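Long-range contacts in putative hemin ABC transport system, membrane protein (PDB 5B57), which probably forms the membrane-spanning pathway for heme uptake as the transmembrane subunit of an ABC importer: residues E262-N267 against D326-L331; L128-L133 against L194-L199. All blocks are in the same frame, centred on the assembly; numbering follows the deposited sequence.

Contact 1: E262-N267 against D326-L331; sequences ERDALN and DQRIVL
With Asp326 CG trans to its backbone N (chi1 -176°), the carboxylate folds over the start of helix 327-352 and reaches the amide of Asn267. Asp326 is the N-cap of that helix, and the short helix 263-269 docks against the capped end. Another protein chain also packs on Asp264, Ala265 and Asn267, consistent with a coupling helix, as in relatives of the FecCD family. Asp326 OD1 takes two donors from opposite faces of its carboxylate plane: the capping bond from Arg328 N (2.7 Å) and Asn267 ND2 at 2.7 Å, 54° above the plane. On the solvent-exposed side, in the conformer given for Arg328, one of two deposited, CG lies over one face of the Arg263 guanidinium, 3.5 Å from Arg263 CD. In that conformer Asp264 OD1 is 4.0 Å from Arg328 NE, too far for a salt bridge and well out of the guanidinium plane. From the same helix start, the Gln327 chain bends at chi2, which sets its amide beside Leu266, with NE2 3.5 Å from Leu266 CD1. Asn267 bridges the cap and the first helical residue, its rotation fixed by two bonds: its OD1 receives Gln327 N at 2.6 Å on an in-plane lone pair, with a nearly straight N-H (165°).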
loop_
_atom_site.group_PDB
_atom_site.type_symbol
_atom_site.label_atom_id
_atom_site.label_comp_id
_atom_site.label_asym_id
_atom_site.label_seq_id
_atom_site.Cartn_x
_atom_site.Cartn_y
_atom_site.Cartn_z
ATOM N N GLU A 262 -12.912 20.119 12.082
ATOM C CA GLU A 262 -12.965 18.691 11.773
ATOM C C GLU A 262 -11.936 17.897 12.576
ATOM O O GLU A 262 -11.620 16.750 12.225
ATOM C CB GLU A 262 -12.743 18.449 10.275
ATOM C CG GLU A 262 -13.753 19.126 9.345
ATOM C CD GLU A 262 -15.146 18.517 9.436
ATOM O OE1 GLU A 262 -15.242 17.322 9.786
ATOM O OE2 GLU A 262 -16.144 19.230 9.165
ATOM N N ARG A 263 -11.406 18.474 13.653
ATOM C CA ARG A 263 -10.332 17.811 14.383
ATOM C C ARG A 263 -10.821 16.571 15.121
ATOM O O ARG A 263 -10.049 15.632 15.316
ATOM C CB ARG A 263 -9.670 18.790 15.356
ATOM C CG ARG A 263 -10.623 19.422 16.352
ATOM C CD ARG A 263 -10.039 20.704 16.922
ATOM N NE ARG A 263 -10.901 21.321 17.928
ATOM C CZ ARG A 263 -10.504 22.316 18.704
ATOM N NH1 ARG A 263 -9.266 22.778 18.572
ATOM N NH2 ARG A 263 -11.328 22.842 19.603
ATOM N N ASP A 264 -12.085 16.538 15.543
ATOM C CA ASP A 264 -12.570 15.368 16.259
ATOM C C ASP A 264 -12.952 14.259 15.289
ATOM O O ASP A 264 -12.543 13.102 15.460
ATOM C CB ASP A 264 -13.756 15.747 17.143
ATOM C CG ASP A 264 -13.363 16.661 18.293
ATOM O OD1 ASP A 264 -12.293 16.443 18.905
ATOM O OD2 ASP A 264 -14.136 17.597 18.581
ATOM N N ALA A 265 -13.720 14.608 14.247
ATOM C CA ALA A 265 -14.075 13.634 13.221
ATOM C C ALA A 265 -12.833 12.973 12.629
ATOM O O ALA A 265 -12.814 11.753 12.407
ATOM C CB ALA A 265 -14.901 14.311 12.135
ATOM N N LEU A 266 -11.774 13.756 12.394
ATOM C CA LEU A 266 -10.535 13.189 11.867
ATOM C C LEU A 266 -9.893 12.240 12.861
ATOM O O LEU A 266 -9.298 11.231 12.461
ATOM C CB LEU A 266 -9.551 14.294 11.486
ATOM C CG LEU A 266 -9.830 15.044 10.182
ATOM C CD1 LEU A 266 -8.959 16.296 10.115
ATOM C CD2 LEU A 266 -9.604 14.130 8.995
ATOM N N ASN A 267 -9.990 12.541 14.159
ATOM C CA ASN A 267 -9.411 11.629 15.136
ATOM C C ASN A 267 -10.149 10.313 15.119
ATOM O O ASN A 267 -9.523 9.254 15.184
ATOM C CB ASN A 267 -9.423 12.231 16.533
ATOM C CG ASN A 267 -8.186 13.051 16.815
ATOM O OD1 ASN A 267 -7.171 12.918 16.127
ATOM N ND2 ASN A 267 -8.261 13.911 17.830
ATOM N N ASP A 326 -3.156 12.810 17.952
ATOM C CA ASP A 326 -4.364 13.574 18.274
ATOM C C ASP A 326 -4.496 14.810 17.386
ATOM O O ASP A 326 -3.681 15.735 17.482
ATOM C CB ASP A 326 -4.363 13.987 19.752
ATOM C CG ASP A 326 -5.668 14.715 20.177
ATOM O OD1 ASP A 326 -6.420 15.244 19.320
ATOM O OD2 ASP A 326 -5.949 14.762 21.399
ATOM N N GLN A 327 -5.526 14.844 16.528
ATOM C CA GLN A 327 -5.679 15.957 15.596
ATOM C C GLN A 327 -5.737 17.304 16.314
ATOM O O GLN A 327 -5.344 18.327 15.754
ATOM C CB GLN A 327 -6.934 15.747 14.747
ATOM C CG GLN A 327 -7.062 16.614 13.491
ATOM C CD GLN A 327 -5.911 16.454 12.473
ATOM O OE1 GLN A 327 -5.075 15.544 12.574
ATOM N NE2 GLN A 327 -5.874 17.352 11.487
ATOM N N ARG A 328 -6.201 17.323 17.568
ATOM C CA ARG A 328 -6.348 18.576 18.300
ATOM C C ARG A 328 -5.003 19.213 18.627
ATOM O O ARG A 328 -4.894 20.426 18.731
ATOM C CB ARG A 328 -7.182 18.329 19.569
ATOM C CG ARG A 328 -8.657 18.778 19.493
ATOM C CD ARG A 328 -9.639 17.763 20.139
ATOM N NE ARG A 328 -9.501 17.593 21.596
ATOM C CZ ARG A 328 -9.195 16.443 22.206
ATOM N NH1 ARG A 328 -8.987 15.330 21.502
ATOM N NH2 ARG A 328 -9.103 16.405 23.531
ATOM N N ILE A 329 -3.951 18.387 18.791
ATOM C CA ILE A 329 -2.585 18.891 18.947
ATOM C C ILE A 329 -1.896 19.078 17.595
ATOM O O ILE A 329 -1.215 20.078 17.361
ATOM C CB ILE A 329 -1.761 17.934 19.830
ATOM C CG1 ILE A 329 -2.356 17.851 21.216
ATOM C CG2 ILE A 329 -0.300 18.365 19.886
ATOM C CD1 ILE A 329 -2.009 16.548 21.960
ATOM N N VAL A 330 -2.025 18.100 16.695
ATOM C CA VAL A 330 -1.112 18.016 15.558
ATOM C C VAL A 330 -1.372 19.140 14.564
ATOM O O VAL A 330 -0.436 19.664 13.954
ATOM C CB VAL A 330 -1.216 16.642 14.883
ATOM C CG1 VAL A 330 -0.548 16.682 13.488
ATOM C CG2 VAL A 330 -0.626 15.577 15.771
ATOM N N LEU A 331 -2.646 19.532 14.379
ATOM C CA LEU A 331 -2.946 20.491 13.317
ATOM C C LEU A 331 -2.421 21.884 13.634
ATOM O O LEU A 331 -1.761 22.476 12.761
ATOM C CB LEU A 331 -4.443 20.485 13.005
ATOM C CG LEU A 331 -4.756 21.330 11.765
ATOM C CD1 LEU A 331 -5.642 20.562 10.818
ATOM C CD2 LEU A 331 -5.443 22.623 12.145
#

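Contact 2: L128-L133 against L194-L199; sequences LFRNPL and LALPLL
Leu199 N donates to Ala195 O at 3.1 Å, a bond of the first turn of helix 196-220 that places Leu196 and Leu199 on the same side, facing Phe129. Ala195 is the N-cap here, directly before Leu196. No hydrogen bond joins the segments; the meeting is apolar, with CA atoms of Phe129 and Leu196 7.4 Å apart. Leu196 gives the largest single share of the buried surface. Its CD1 lies 3.6 Å from Phe129 CD1, approaching the ring obliquely, and 3.5 Å from Leu128 O, while its CB is 3.7 Å from Phe129 CE1. The Phe129 side chain comes from a helix end: helix 94-128 finishes in a Schellman motif, in which Arg130 takes positive phi (53°) and two bonds run back into the last turn. Phe129 CG stands beside its own backbone N (chi1 -73°), a setting that carries the ring out to helix 196-220, so that the C-terminal end of one predicted transmembrane helix of the FecCD fold meets the N-terminal start of another. Lys287 of helix 283-305 touches both Leu128 and Leu196, and Leu291 of the same helix touches Leu199. At the far end of the ring, Leu199 CD2 sits at the edge, near the ring plane, 4.2 Å from Phe129 CZ.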
loop_
_atom_site.group_PDB
_atom_site.type_symbol
_atom_site.label_atom_id
_atom_site.label_comp_id
_atom_site.label_asym_id
_atom_site.label_seq_id
_atom_site.Cartn_x
_atom_site.Cartn_y
_atom_site.Cartn_z
ATOM N N LEU A 128 -6.816 12.168 7.069
ATOM C CA LEU A 128 -7.822 11.746 6.101
ATOM C C LEU A 128 -7.447 10.444 5.389
ATOM O O LEU A 128 -8.296 9.565 5.213
ATOM C CB LEU A 128 -8.046 12.864 5.086
ATOM C CG LEU A 128 -9.085 12.510 4.036
ATOM C CD1 LEU A 128 -10.407 12.635 4.685
ATOM C CD2 LEU A 128 -8.987 13.461 2.895
ATOM N N PHE A 129 -6.186 10.291 4.981
ATOM C CA PHE A 129 -5.769 9.070 4.288
ATOM C C PHE A 129 -5.235 8.014 5.223
ATOM O O PHE A 129 -4.807 6.959 4.745
ATOM C CB PHE A 129 -4.696 9.352 3.235
ATOM C CG PHE A 129 -5.223 10.029 2.027
ATOM C CD1 PHE A 129 -5.732 9.293 0.979
ATOM C CD2 PHE A 129 -5.247 11.405 1.949
ATOM C CE1 PHE A 129 -6.243 9.911 -0.139
ATOM C CE2 PHE A 129 -5.767 12.033 0.834
ATOM C CZ PHE A 129 -6.265 11.272 -0.215
ATOM N N ARG A 130 -5.212 8.282 6.531
ATOM C CA ARG A 130 -4.710 7.308 7.484
ATOM C C ARG A 130 -3.327 6.850 7.059
ATOM O O ARG A 130 -3.003 5.664 7.033
ATOM C CB ARG A 130 -5.671 6.137 7.601
ATOM C CG ARG A 130 -6.636 6.285 8.724
ATOM C CD ARG A 130 -7.861 5.503 8.436
ATOM N NE ARG A 130 -8.473 6.012 7.220
ATOM C CZ ARG A 130 -8.684 5.263 6.140
ATOM N NH1 ARG A 130 -8.333 3.970 6.154
ATOM N NH2 ARG A 130 -9.251 5.802 5.060
ATOM N N ASN A 131 -2.523 7.797 6.679
ATOM C CA ASN A 131 -1.241 7.455 6.120
ATOM C C ASN A 131 -0.338 8.669 6.184
ATOM O O ASN A 131 -0.668 9.737 5.636
ATOM C CB ASN A 131 -1.402 6.979 4.688
ATOM C CG ASN A 131 -0.096 6.649 4.048
ATOM O OD1 ASN A 131 0.944 6.548 4.706
ATOM N ND2 ASN A 131 -0.126 6.468 2.752
ATOM N N PRO A 132 0.817 8.534 6.832
ATOM C CA PRO A 132 1.731 9.676 6.982
ATOM C C PRO A 132 2.342 10.181 5.680
ATOM O O PRO A 132 2.951 11.245 5.683
ATOM C CB PRO A 132 2.813 9.108 7.898
ATOM C CG PRO A 132 2.791 7.645 7.569
ATOM C CD PRO A 132 1.343 7.332 7.482
ATOM N N LEU A 133 2.222 9.464 4.573
ATOM C CA LEU A 133 2.777 9.893 3.291
ATOM C C LEU A 133 1.800 10.662 2.417
ATOM O O LEU A 133 2.156 10.999 1.297
ATOM C CB LEU A 133 3.272 8.691 2.478
ATOM C CG LEU A 133 4.604 8.058 2.826
ATOM C CD1 LEU A 133 4.836 6.932 1.842
ATOM C CD2 LEU A 133 5.704 9.102 2.754
ATOM N N LEU A 194 -16.865 8.785 -2.284
ATOM C CA LEU A 194 -15.515 9.149 -2.698
ATOM C C LEU A 194 -14.554 8.097 -2.171
ATOM O O LEU A 194 -14.173 8.146 -1.002
ATOM C CB LEU A 194 -15.132 10.543 -2.188
ATOM C CG LEU A 194 -13.726 11.047 -2.595
ATOM C CD1 LEU A 194 -13.510 11.057 -4.099
ATOM C CD2 LEU A 194 -13.408 12.420 -2.052
ATOM N N ALA A 195 -14.158 7.152 -3.016
ATOM C CA ALA A 195 -13.128 6.192 -2.625
ATOM C C ALA A 195 -11.767 6.849 -2.739
ATOM O O ALA A 195 -11.416 7.377 -3.796
ATOM C CB ALA A 195 -13.169 4.935 -3.487
ATOM N N LEU A 196 -10.990 6.821 -1.671
ATOM C CA LEU A 196 -9.698 7.488 -1.744
ATOM C C LEU A 196 -8.763 6.844 -2.761
ATOM O O LEU A 196 -7.993 7.581 -3.400
ATOM C CB LEU A 196 -9.073 7.562 -0.344
ATOM C CG LEU A 196 -9.940 8.328 0.662
ATOM C CD1 LEU A 196 -9.172 8.677 1.923
ATOM C CD2 LEU A 196 -10.525 9.586 0.030
ATOM N N PRO A 197 -8.764 5.519 -2.965
ATOM C CA PRO A 197 -7.986 4.964 -4.099
ATOM C C PRO A 197 -8.348 5.546 -5.454
ATOM O O PRO A 197 -7.441 5.799 -6.255
ATOM C CB PRO A 197 -8.291 3.456 -4.046
ATOM C CG PRO A 197 -9.121 3.241 -2.802
ATOM C CD PRO A 197 -9.057 4.488 -1.964
ATOM N N LEU A 198 -9.644 5.779 -5.729
ATOM C CA LEU A 198 -10.047 6.341 -7.020
ATOM C C LEU A 198 -9.636 7.804 -7.141
ATOM O O LEU A 198 -9.181 8.238 -8.201
ATOM C CB LEU A 198 -11.560 6.190 -7.232
ATOM C CG LEU A 198 -12.198 4.782 -7.309
ATOM C CD1 LEU A 198 -13.647 4.848 -7.692
ATOM C CD2 LEU A 198 -11.478 3.877 -8.279
ATOM N N LEU A 199 -9.760 8.577 -6.062
ATOM C CA LEU A 199 -9.232 9.937 -6.091
ATOM C C LEU A 199 -7.771 9.953 -6.505
ATOM O O LEU A 199 -7.340 10.821 -7.267
ATOM C CB LEU A 199 -9.390 10.595 -4.725
ATOM C CG LEU A 199 -8.956 12.044 -4.776
ATOM C CD1 LEU A 199 -9.967 12.856 -4.049
ATOM C CD2 LEU A 199 -7.612 12.197 -4.129
#

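In the fold
Contacts 1 and 2 lie about 17 Å apart between centres and meet at the end of helix 94-128, where Leu266 CD2 packs 3.9 Å from Leu128 N. That helix serves both: Ala127 receives Leu266 and Gln327, and the next two residues enter contact 2. Helix 283-305 borders both: Leu286 lies against Glu262 and Ala265 of segment 262-267, and Lys287 against Leu128 and Leu196. Contact 1 buries more surface (345 against 190 Å²) yet is only partly buried, three of its seven touching residues being exposed; its specific bonds are polar, centred on the Asn267 amide and the Asp326 cap. Contact 2 has no exposed touching residue and relies on aliphatic and aromatic carbon.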